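Local structure of inorganic polyphosphate/ATP-glucomannokinase (Arthrobacter sp., 1WOQ) at residues Ala95-Asp98 with Lys99-Asn103; Asp191-Trp195 with Asp196-Val200; Val200-Gln203 with Arg204-His208; Ala256-Ile259 with Ala260-His263. The protein phosphorylates glucose, and probably mannose, with inorganic polyphosphate or ATP as phosphoryl donor, as a sugar kinase of the ROK family. One frame throughout, in Å; residues are numbered along the deposited sequence.

Interaction 1. Residues Ala95-Asp98 with Lys99-Asn103; sequences ANVD and KSWLN. With BGC (beta-D-glucopyranose), chain C.
The carbonyl of D98 receives the backbone N-H of W101, with W101 N 3.0 Å from D98 O, and so opens the 3-10 segment 99-101, which a second bond from L102 N to K99 O continues. The first donor stands above the carbonyl plane, 38° out of it. D98 suits the head of this turn because its short carboxylate can fold forward: OD2 accepts the amide of S100 (OD2 to S100 N, 3.1 Å), which makes an Asx turn. The same oxygen takes the S100 hydroxyl in a bond modelled so short that its exact length is doubtful. The turn lies in the loop between strand 90-91 and helix 106-114. The first residues of this loop line the sugar pocket: A95 sets CB 3.4 Å from O1 of the bound β-D-glucopyranose, and N96 belongs to the same pocket. K99 has the length to double back, bending at chi2 and chi4 until NZ is 3.0 Å from V97 O; NZ is also bonded to A94 O, so two carbonyls hold the ammonium. V97 and W101 cross nearly at right angles, V97 CG2 lying 3.8 Å from W101 CD1. The indole, its NE1 bonded to A49 O, touches P51 and V54 of helix 51-66 and I106 and L109 of helix 106-114.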
loop_
_atom_site.group_PDB
_atom_site.type_symbol
_atom_site.label_atom_id
_atom_site.label_comp_id
_atom_site.label_asym_id
_atom_site.label_seq_id
_atom_site.Cartn_x
_atom_site.Cartn_y
_atom_site.Cartn_z
ATOM N N ALA A 95 11.533 0.992 -7.310
ATOM C CA ALA A 95 12.083 -0.351 -7.195
ATOM C C ALA A 95 11.544 -1.364 -8.200
ATOM O O ALA A 95 12.316 -2.085 -8.835
ATOM C CB ALA A 95 11.872 -0.872 -5.785
ATOM N N ASN A 96 10.226 -1.420 -8.351
ATOM C CA ASN A 96 9.633 -2.396 -9.253
ATOM C C ASN A 96 8.741 -1.814 -10.342
ATOM O O ASN A 96 7.797 -2.462 -10.801
ATOM C CB ASN A 96 8.872 -3.432 -8.425
ATOM C CG ASN A 96 9.747 -4.064 -7.361
ATOM O OD1 ASN A 96 9.499 -3.924 -6.158
ATOM N ND2 ASN A 96 10.792 -4.755 -7.798
ATOM N N VAL A 97 9.053 -0.590 -10.753
ATOM C CA VAL A 97 8.311 0.086 -11.810
ATOM C C VAL A 97 9.317 0.758 -12.741
ATOM O O VAL A 97 10.499 0.872 -12.406
ATOM C CB VAL A 97 7.340 1.147 -11.240
ATOM C CG1 VAL A 97 6.293 0.472 -10.364
ATOM C CG2 VAL A 97 8.100 2.185 -10.445
ATOM N N ASP A 98 8.856 1.201 -13.908
ATOM C CA ASP A 98 9.745 1.844 -14.875
ATOM C C ASP A 98 10.530 2.988 -14.239
ATOM O O ASP A 98 9.958 3.856 -13.576
ATOM C CB ASP A 98 8.947 2.379 -16.062
ATOM C CG ASP A 98 9.827 2.683 -17.256
ATOM O OD1 ASP A 98 10.225 1.727 -17.955
ATOM O OD2 ASP A 98 10.135 3.868 -17.487
ATOM N N LYS A 99 11.839 3.003 -14.463
ATOM C CA LYS A 99 12.686 4.033 -13.886
ATOM C C LYS A 99 12.382 5.457 -14.349
ATOM O O LYS A 99 12.870 6.418 -13.759
ATOM C CB LYS A 99 14.155 3.684 -14.127
ATOM C CG LYS A 99 14.541 2.356 -13.483
ATOM C CD LYS A 99 14.249 2.374 -11.982
ATOM C CE LYS A 99 14.367 0.990 -11.363
ATOM N NZ LYS A 99 13.301 0.068 -11.855
ATOM N N SER A 100 11.565 5.597 -15.391
ATOM C CA SER A 100 11.202 6.924 -15.878
ATOM C C SER A 100 10.349 7.627 -14.824
ATOM O O SER A 100 10.107 8.828 -14.903
ATOM C CB SER A 100 10.427 6.827 -17.198
ATOM O OG SER A 100 9.205 6.126 -17.033
ATOM N N TRP A 101 9.896 6.865 -13.831
ATOM C CA TRP A 101 9.088 7.423 -12.759
ATOM C C TRP A 101 9.928 8.286 -11.828
ATOM O O TRP A 101 9.423 9.228 -11.219
ATOM C CB TRP A 101 8.422 6.303 -11.954
ATOM C CG TRP A 101 7.136 5.835 -12.544
ATOM C CD1 TRP A 101 6.897 4.637 -13.149
ATOM C CD2 TRP A 101 5.903 6.560 -12.583
ATOM N NE1 TRP A 101 5.585 4.568 -13.559
ATOM C CE2 TRP A 101 4.954 5.737 -13.225
ATOM C CE3 TRP A 101 5.508 7.829 -12.136
ATOM C CZ2 TRP A 101 3.630 6.139 -13.431
ATOM C CZ3 TRP A 101 4.191 8.230 -12.343
ATOM C CH2 TRP A 101 3.269 7.387 -12.984
ATOM N N LEU A 102 11.215 7.966 -11.726
ATOM C CA LEU A 102 12.106 8.720 -10.856
ATOM C C LEU A 102 12.074 10.216 -11.152
ATOM O O LEU A 102 12.188 10.638 -12.307
ATOM C CB LEU A 102 13.539 8.194 -10.979
ATOM C CG LEU A 102 13.767 6.770 -10.465
ATOM C CD1 LEU A 102 15.224 6.377 -10.668
ATOM C CD2 LEU A 102 13.401 6.694 -8.986
ATOM N N ASN A 103 11.910 11.003 -10.094
ATOM C CA ASN A 103 11.860 12.460 -10.177
ATOM C C ASN A 103 10.632 12.998 -10.911
ATOM O O ASN A 103 10.589 14.164 -11.300
ATOM C CB ASN A 103 13.133 12.997 -10.837
ATOM C CG ASN A 103 13.691 14.206 -10.115
ATOM O OD1 ASN A 103 14.698 14.782 -10.532
ATOM N ND2 ASN A 103 13.041 14.596 -9.022
HETATM C C2 BGC C . 8.851 -0.232 -2.840
HETATM C C3 BGC C . 7.897 0.376 -1.803
HETATM C C4 BGC C . 6.518 -0.293 -1.901
HETATM C C5 BGC C . 6.674 -1.817 -1.791
HETATM C C6 BGC C . 5.373 -2.577 -1.958
HETATM C C1 BGC C . 8.898 -1.750 -2.649
HETATM O O1 BGC C . 9.722 -2.334 -3.596
HETATM O O2 BGC C . 10.148 0.318 -2.684
HETATM O O3 BGC C . 7.774 1.775 -2.012
HETATM O O4 BGC C . 5.675 0.180 -0.855
HETATM O O5 BGC C . 7.584 -2.295 -2.806
HETATM O O6 BGC C . 4.710 -2.213 -3.160
#

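Interaction 2. Residues Asp191-Trp195 with Asp196-Val200; sequences DGLSW and DEYSV
S194 and E197 face each other across the first turn of helix 195-213 as a capping box, each side chain taking the other's backbone N-H. With chi1 at 60°, the S194 hydroxyl sits between its own N and carbonyl carbon, which brings OG within 3.1 Å of E197 N. The return bond is 3.0 Å long, from S194 N to E197 OE1, and uses the lone pair of that oxygen that points away from OE2. Serine's hydroxyl, one bond beyond CB, is close enough to its own backbone to take the N-H three residues on, and glutamate, extended beyond CG, is long enough to reach back three residues. Just before the cap, G192 ends helix 185-190 in a Schellman motif, its positive phi being one that glycine adopts readily. L193 follows and crosses the E197 chain at a slant, its CG 4.0 Å from E197 CB, while its CD2 comes to the edge of the Y198 ring.

W195 and Y198 extend from the helix as neighbours, in much the same direction. Y198 CD2 meets the edge of the indole near its plane, 3.9 Å from W195 CZ3. R188 of the preceding helix makes a cation-pi contact with W195, and Y198 OH is bonded to A183 O, so both aromatics tie the new helix to what precedes it. S199, one turn on, gives W195 O two bonds: S199 N and S199 OG, each 2.9 Å from W195 O, arrive one above and one below the carbonyl plane.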
loop_
_atom_site.group_PDB
_atom_site.type_symbol
_atom_site.label_atom_id
_atom_site.label_comp_id
_atom_site.label_asym_id
_atom_site.label_seq_id
_atom_site.Cartn_x
_atom_site.Cartn_y
_atom_site.Cartn_z
ATOM N N ASP A 191 11.909 -18.794 -6.229
ATOM C CA ASP A 191 12.889 -19.704 -5.648
ATOM C C ASP A 191 12.316 -21.061 -5.254
ATOM O O ASP A 191 12.993 -21.865 -4.612
ATOM C CB ASP A 191 13.569 -19.049 -4.440
ATOM C CG ASP A 191 14.388 -17.834 -4.828
ATOM O OD1 ASP A 191 14.831 -17.773 -5.994
ATOM O OD2 ASP A 191 14.602 -16.945 -3.976
ATOM N N GLY A 192 11.070 -21.312 -5.648
ATOM C CA GLY A 192 10.430 -22.583 -5.347
ATOM C C GLY A 192 10.331 -22.926 -3.872
ATOM O O GLY A 192 10.473 -24.088 -3.484
ATOM N N LEU A 193 10.076 -21.916 -3.049
ATOM C CA LEU A 193 9.963 -22.107 -1.610
ATOM C C LEU A 193 8.599 -22.606 -1.149
ATOM O O LEU A 193 7.558 -22.150 -1.626
ATOM C CB LEU A 193 10.265 -20.791 -0.887
ATOM C CG LEU A 193 11.705 -20.424 -0.528
ATOM C CD1 LEU A 193 12.655 -20.741 -1.659
ATOM C CD2 LEU A 193 11.742 -18.948 -0.169
ATOM N N SER A 194 8.616 -23.548 -0.214
ATOM C CA SER A 194 7.385 -24.070 0.359
ATOM C C SER A 194 7.002 -23.024 1.399
ATOM O O SER A 194 7.787 -22.114 1.673
ATOM C CB SER A 194 7.644 -25.411 1.049
ATOM O OG SER A 194 8.586 -25.261 2.099
ATOM N N TRP A 195 5.810 -23.133 1.974
ATOM C CA TRP A 195 5.399 -22.172 2.987
ATOM C C TRP A 195 6.333 -22.246 4.194
ATOM O O TRP A 195 6.629 -21.226 4.819
ATOM C CB TRP A 195 3.952 -22.428 3.422
ATOM C CG TRP A 195 2.934 -21.970 2.416
ATOM C CD1 TRP A 195 1.971 -22.733 1.816
ATOM C CD2 TRP A 195 2.770 -20.640 1.902
ATOM N NE1 TRP A 195 1.218 -21.961 0.961
ATOM C CE2 TRP A 195 1.687 -20.674 0.994
ATOM C CE3 TRP A 195 3.432 -19.425 2.119
ATOM C CZ2 TRP A 195 1.251 -19.538 0.303
ATOM C CZ3 TRP A 195 2.998 -18.293 1.432
ATOM C CH2 TRP A 195 1.916 -18.361 0.534
ATOM N N ASP A 196 6.810 -23.448 4.517
ATOM C CA ASP A 196 7.713 -23.609 5.652
ATOM C C ASP A 196 9.072 -22.974 5.392
ATOM O O ASP A 196 9.661 -22.365 6.288
ATOM C CB ASP A 196 7.899 -25.089 6.001
ATOM C CG ASP A 196 6.624 -25.733 6.505
ATOM O OD1 ASP A 196 5.859 -25.056 7.224
ATOM O OD2 ASP A 196 6.394 -26.921 6.193
ATOM N N GLU A 197 9.580 -23.117 4.171
ATOM C CA GLU A 197 10.868 -22.526 3.839
ATOM C C GLU A 197 10.718 -21.008 3.849
ATOM O O GLU A 197 11.628 -20.283 4.259
ATOM C CB GLU A 197 11.341 -23.016 2.469
ATOM C CG GLU A 197 11.592 -24.523 2.429
ATOM C CD GLU A 197 12.031 -25.013 1.062
ATOM O OE1 GLU A 197 11.349 -24.689 0.071
ATOM O OE2 GLU A 197 13.054 -25.727 0.982
ATOM N N TYR A 198 9.559 -20.535 3.402
ATOM C CA TYR A 198 9.272 -19.102 3.378
ATOM C C TYR A 198 9.208 -18.601 4.819
ATOM O O TYR A 198 9.607 -17.474 5.111
ATOM C CB TYR A 198 7.936 -18.843 2.671
ATOM C CG TYR A 198 7.626 -17.381 2.406
ATOM C CD1 TYR A 198 8.564 -16.547 1.793
ATOM C CD2 TYR A 198 6.383 -16.841 2.736
ATOM C CE1 TYR A 198 8.271 -15.207 1.515
ATOM C CE2 TYR A 198 6.075 -15.505 2.459
ATOM C CZ TYR A 198 7.022 -14.696 1.850
ATOM O OH TYR A 198 6.723 -13.378 1.576
ATOM N N SER A 199 8.711 -19.449 5.718
ATOM C CA SER A 199 8.608 -19.090 7.132
ATOM C C SER A 199 9.985 -18.816 7.726
ATOM O O SER A 199 10.123 -17.986 8.623
ATOM C CB SER A 199 7.921 -20.205 7.927
ATOM O OG SER A 199 6.557 -20.318 7.569
ATOM N N VAL A 200 11.002 -19.520 7.234
ATOM C CA VAL A 200 12.364 -19.317 7.721
ATOM C C VAL A 200 12.804 -17.899 7.361
ATOM O O VAL A 200 13.356 -17.172 8.191
ATOM C CB VAL A 200 13.351 -20.327 7.085
ATOM C CG1 VAL A 200 14.783 -19.954 7.436
ATOM C CG2 VAL A 200 13.044 -21.735 7.580
#

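Interaction 3. Residues Val200-Gln203 with Arg204-His208; sequences VLLQ and RYFSH
L202 and F206, one helical turn apart, form the close-packed side of this contact, the leucine chain flanking the phenyl ring. L202 CB is 4.1 Å from F206 CD1, and L202 CD2 is equally far from F206 CE1. The phenyl edge also lies against the backbone: L202 O is 3.1 Å from F206 CD1, close to the ring plane, while the same carbonyl accepts F206 N. Y205 places CD2 over the centre of one F206 face, and F218 meets the ring edge-to-face. Large apolar rings suit this inner face of helix 195-213, where Y205 and F206 touch I147 of strand 143-149 in the second mixed sheet of the actin-like fold; Y205 OH is bonded to L169 O.

The other face is polar. Q203 O accepts both S207 N at 3.0 Å and S207 OG at 2.7 Å. The hydroxyl can turn back to this carbonyl because chi1 of 64° puts OG between the backbone N and the carbonyl carbon of its own residue. Looser are the long side chains and the water: Q203 NE2 donates to a water 2.9 Å away, which in turn makes a weak bond to S207 OG. The other end of this amide, OE1, is held by R236 N. R204, bent at chi2 and chi3, carries its guanidinium to D175, where NH1 forms a salt bridge with OD1.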
loop_
_atom_site.group_PDB
_atom_site.type_symbol
_atom_site.label_atom_id
_atom_site.label_comp_id
_atom_site.label_asym_id
_atom_site.label_seq_id
_atom_site.Cartn_x
_atom_site.Cartn_y
_atom_site.Cartn_z
ATOM N N VAL A 200 11.002 -19.520 7.234
ATOM C CA VAL A 200 12.364 -19.317 7.721
ATOM C C VAL A 200 12.804 -17.899 7.361
ATOM O O VAL A 200 13.356 -17.172 8.191
ATOM C CB VAL A 200 13.351 -20.327 7.085
ATOM C CG1 VAL A 200 14.783 -19.954 7.436
ATOM C CG2 VAL A 200 13.044 -21.735 7.580
ATOM N N LEU A 201 12.559 -17.515 6.111
ATOM C CA LEU A 201 12.913 -16.183 5.640
ATOM C C LEU A 201 12.163 -15.104 6.417
ATOM O O LEU A 201 12.734 -14.070 6.768
ATOM C CB LEU A 201 12.593 -16.050 4.148
ATOM C CG LEU A 201 13.595 -16.677 3.178
ATOM C CD1 LEU A 201 13.017 -16.673 1.775
ATOM C CD2 LEU A 201 14.899 -15.890 3.215
ATOM N N LEU A 202 10.882 -15.339 6.686
ATOM C CA LEU A 202 10.089 -14.361 7.418
ATOM C C LEU A 202 10.513 -14.281 8.880
ATOM O O LEU A 202 10.479 -13.207 9.474
ATOM C CB LEU A 202 8.595 -14.689 7.317
ATOM C CG LEU A 202 8.011 -14.630 5.902
ATOM C CD1 LEU A 202 6.513 -14.875 5.970
ATOM C CD2 LEU A 202 8.291 -13.269 5.271
ATOM N N GLN A 203 10.908 -15.416 9.458
ATOM C CA GLN A 203 11.363 -15.434 10.850
ATOM C C GLN A 203 12.572 -14.512 10.947
ATOM O O GLN A 203 12.693 -13.719 11.881
ATOM C CB GLN A 203 11.768 -16.852 11.265
ATOM C CG GLN A 203 12.461 -16.963 12.634
ATOM C CD GLN A 203 11.582 -16.520 13.790
ATOM O OE1 GLN A 203 10.373 -16.737 13.782
ATOM N NE2 GLN A 203 12.193 -15.912 14.801
ATOM N N ARG A 204 13.463 -14.628 9.970
ATOM C CA ARG A 204 14.665 -13.804 9.928
ATOM C C ARG A 204 14.313 -12.334 9.754
ATOM O O ARG A 204 14.833 -11.476 10.473
ATOM C CB ARG A 204 15.576 -14.242 8.777
ATOM C CG ARG A 204 16.889 -13.467 8.696
ATOM C CD ARG A 204 17.721 -13.689 9.951
ATOM N NE ARG A 204 17.966 -12.457 10.695
ATOM C CZ ARG A 204 18.905 -11.565 10.389
ATOM N NH1 ARG A 204 19.702 -11.759 9.350
ATOM N NH2 ARG A 204 19.044 -10.475 11.130
ATOM N N TYR A 205 13.437 -12.044 8.797
ATOM C CA TYR A 205 13.035 -10.664 8.524
ATOM C C TYR A 205 12.349 -10.003 9.716
ATOM O O TYR A 205 12.771 -8.938 10.177
ATOM C CB TYR A 205 12.097 -10.602 7.313
ATOM C CG TYR A 205 11.690 -9.188 6.946
ATOM C CD1 TYR A 205 12.538 -8.371 6.198
ATOM C CD2 TYR A 205 10.480 -8.651 7.388
ATOM C CE1 TYR A 205 12.191 -7.047 5.900
ATOM C CE2 TYR A 205 10.127 -7.334 7.098
ATOM C CZ TYR A 205 10.987 -6.537 6.356
ATOM O OH TYR A 205 10.651 -5.225 6.085
ATOM N N PHE A 206 11.289 -10.629 10.222
ATOM C CA PHE A 206 10.566 -10.049 11.343
ATOM C C PHE A 206 11.367 -9.974 12.635
ATOM O O PHE A 206 11.225 -9.011 13.387
ATOM C CB PHE A 206 9.242 -10.782 11.574
ATOM C CG PHE A 206 8.197 -10.461 10.545
ATOM C CD1 PHE A 206 7.970 -11.316 9.473
ATOM C CD2 PHE A 206 7.467 -9.278 10.626
ATOM C CE1 PHE A 206 7.028 -10.996 8.494
ATOM C CE2 PHE A 206 6.525 -8.949 9.655
ATOM C CZ PHE A 206 6.306 -9.812 8.585
ATOM N N SER A 207 12.212 -10.966 12.901
ATOM C CA SER A 207 13.011 -10.913 14.121
ATOM C C SER A 207 14.038 -9.785 14.000
ATOM O O SER A 207 14.371 -9.129 14.985
ATOM C CB SER A 207 13.704 -12.261 14.390
ATOM O OG SER A 207 14.635 -12.584 13.381
ATOM N N HIS A 208 14.535 -9.546 12.790
ATOM C CA HIS A 208 15.498 -8.468 12.590
ATOM C C HIS A 208 14.812 -7.120 12.796
ATOM O O HIS A 208 15.322 -6.261 13.513
ATOM C CB HIS A 208 16.097 -8.515 11.182
ATOM C CG HIS A 208 17.079 -7.415 10.914
ATOM N ND1 HIS A 208 16.931 -6.518 9.878
ATOM C CD2 HIS A 208 18.218 -7.064 11.555
ATOM C CE1 HIS A 208 17.938 -5.661 9.892
ATOM N NE2 HIS A 208 18.732 -5.970 10.901
HETATM O O HOH W 1 15.038 -15.758 14.704
#

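Interaction 4. Residues Ala256-Ile259 with Ala260-His263; sequences AIEI and ALQH
The last turns of helix 250-262, near the end of the modelled chain, pack against helix 123-134 and the edge strand 118-122 of the first sheet of this actin-like kinase fold. I257 and L261 pair up along one flank, with I257 CG2 3.8 Å from L261 CD1; the branched isoleucine also reaches L129, R133 and Y134 of helix 123-134. Next to them E258, its CG anti to the backbone N (chi1 -172°), bends back at chi2 so that its carboxylate lies over the following turn. There it crosses L261 at about a right angle, OE1 3.9 Å from L261 CD1, and comes beside the amide of Q262. The two flat groups are turned 44° against each other, and E258 OE2 stays 3.3 Å from Q262 NE2 at an angle too poor for a hydrogen bond.

On another flank I259 and H263 keep company, both touching P77. The methyl CG2 of I259 packs over one face of the imidazole, 3.9 Å from H263 ND1. I259 O accepts H263 N at 2.8 Å, nearly in line with its C=O bond. The ring adds a weak second bond, H263 ND1 being 3.1 Å from I259 O. That weak bond is consistent with a proton on ND1, and the nearby C-terminal end of the helix would be expected to favour a protonated imidazole somewhat.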
loop_
_atom_site.group_PDB
_atom_site.type_symbol
_atom_site.label_atom_id
_atom_site.label_comp_id
_atom_site.label_asym_id
_atom_site.label_seq_id
_atom_site.Cartn_x
_atom_site.Cartn_y
_atom_site.Cartn_z
ATOM N N ALA A 256 -7.783 7.596 0.366
ATOM C CA ALA A 256 -8.873 8.515 0.680
ATOM C C ALA A 256 -8.607 9.166 2.035
ATOM O O ALA A 256 -8.801 10.371 2.207
ATOM C CB ALA A 256 -10.200 7.767 0.703
ATOM N N ILE A 257 -8.162 8.362 2.997
ATOM C CA ILE A 257 -7.849 8.878 4.326
ATOM C C ILE A 257 -6.848 10.023 4.217
ATOM O O ILE A 257 -7.035 11.072 4.825
ATOM C CB ILE A 257 -7.222 7.784 5.234
ATOM C CG1 ILE A 257 -8.283 6.751 5.617
ATOM C CG2 ILE A 257 -6.611 8.425 6.483
ATOM C CD1 ILE A 257 -7.737 5.587 6.424
ATOM N N GLU A 258 -5.784 9.813 3.442
ATOM C CA GLU A 258 -4.755 10.831 3.275
ATOM C C GLU A 258 -5.343 12.147 2.768
ATOM O O GLU A 258 -4.973 13.215 3.252
ATOM C CB GLU A 258 -3.658 10.338 2.322
ATOM C CG GLU A 258 -2.439 11.264 2.229
ATOM C CD GLU A 258 -1.739 11.469 3.566
ATOM O OE1 GLU A 258 -2.119 10.811 4.557
ATOM O OE2 GLU A 258 -0.798 12.288 3.628
ATOM N N ILE A 259 -6.246 12.077 1.793
ATOM C CA ILE A 259 -6.874 13.293 1.272
ATOM C C ILE A 259 -7.532 14.043 2.422
ATOM O O ILE A 259 -7.312 15.242 2.607
ATOM C CB ILE A 259 -7.989 12.989 0.252
ATOM C CG1 ILE A 259 -7.401 12.397 -1.023
ATOM C CG2 ILE A 259 -8.769 14.270 -0.063
ATOM C CD1 ILE A 259 -8.450 12.084 -2.057
ATOM N N ALA A 260 -8.348 13.319 3.181
ATOM C CA ALA A 260 -9.067 13.881 4.316
ATOM C C ALA A 260 -8.128 14.527 5.327
ATOM O O ALA A 260 -8.365 15.649 5.773
ATOM C CB ALA A 260 -9.894 12.793 4.992
ATOM N N LEU A 261 -7.063 13.817 5.689
ATOM C CA LEU A 261 -6.101 14.342 6.649
ATOM C C LEU A 261 -5.446 15.614 6.129
ATOM O O LEU A 261 -5.306 16.593 6.861
ATOM C CB LEU A 261 -5.023 13.300 6.951
ATOM C CG LEU A 261 -5.469 12.015 7.656
ATOM C CD1 LEU A 261 -4.266 11.106 7.851
ATOM C CD2 LEU A 261 -6.111 12.352 8.995
ATOM N N GLN A 262 -5.048 15.598 4.861
ATOM C CA GLN A 262 -4.405 16.757 4.251
ATOM C C GLN A 262 -5.368 17.938 4.179
ATOM O O GLN A 262 -4.989 19.073 4.470
ATOM C CB GLN A 262 -3.903 16.403 2.849
ATOM C CG GLN A 262 -2.924 15.240 2.813
ATOM C CD GLN A 262 -1.639 15.518 3.570
ATOM O OE1 GLN A 262 -1.654 15.768 4.774
ATOM N NE2 GLN A 262 -0.517 15.473 2.863
ATOM N N HIS A 263 -6.611 17.670 3.788
ATOM C CA HIS A 263 -7.622 18.718 3.694
ATOM C C HIS A 263 -8.306 18.912 5.045
ATOM O O HIS A 263 -9.554 18.896 5.080
ATOM C CB HIS A 263 -8.670 18.359 2.638
ATOM C CG HIS A 263 -8.166 18.440 1.230
ATOM N ND1 HIS A 263 -7.077 17.722 0.787
ATOM C CD2 HIS A 263 -8.608 19.150 0.165
ATOM C CE1 HIS A 263 -6.869 17.986 -0.492
ATOM N NE2 HIS A 263 -7.785 18.850 -0.892
#

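Along the chain the contacts come in the order 1, 2, 3, 4. Interactions 2 and 3 share V200 and helix 195-213, their centres 12 Å apart, and L193 of the first packs against L201 of the second. Interaction 4 lies on the opposite side of the chain's centre, 38 Å from interaction 2 and 33 Å from interaction 3, centre to centre. Its helix is the last in the chain yet packs beside the first sheet. Interaction 1, its centre 25 Å from that of interaction 4, is the one that reaches the sugar pocket. Together they sample both halves of the actin-like fold, with glucose bound between them.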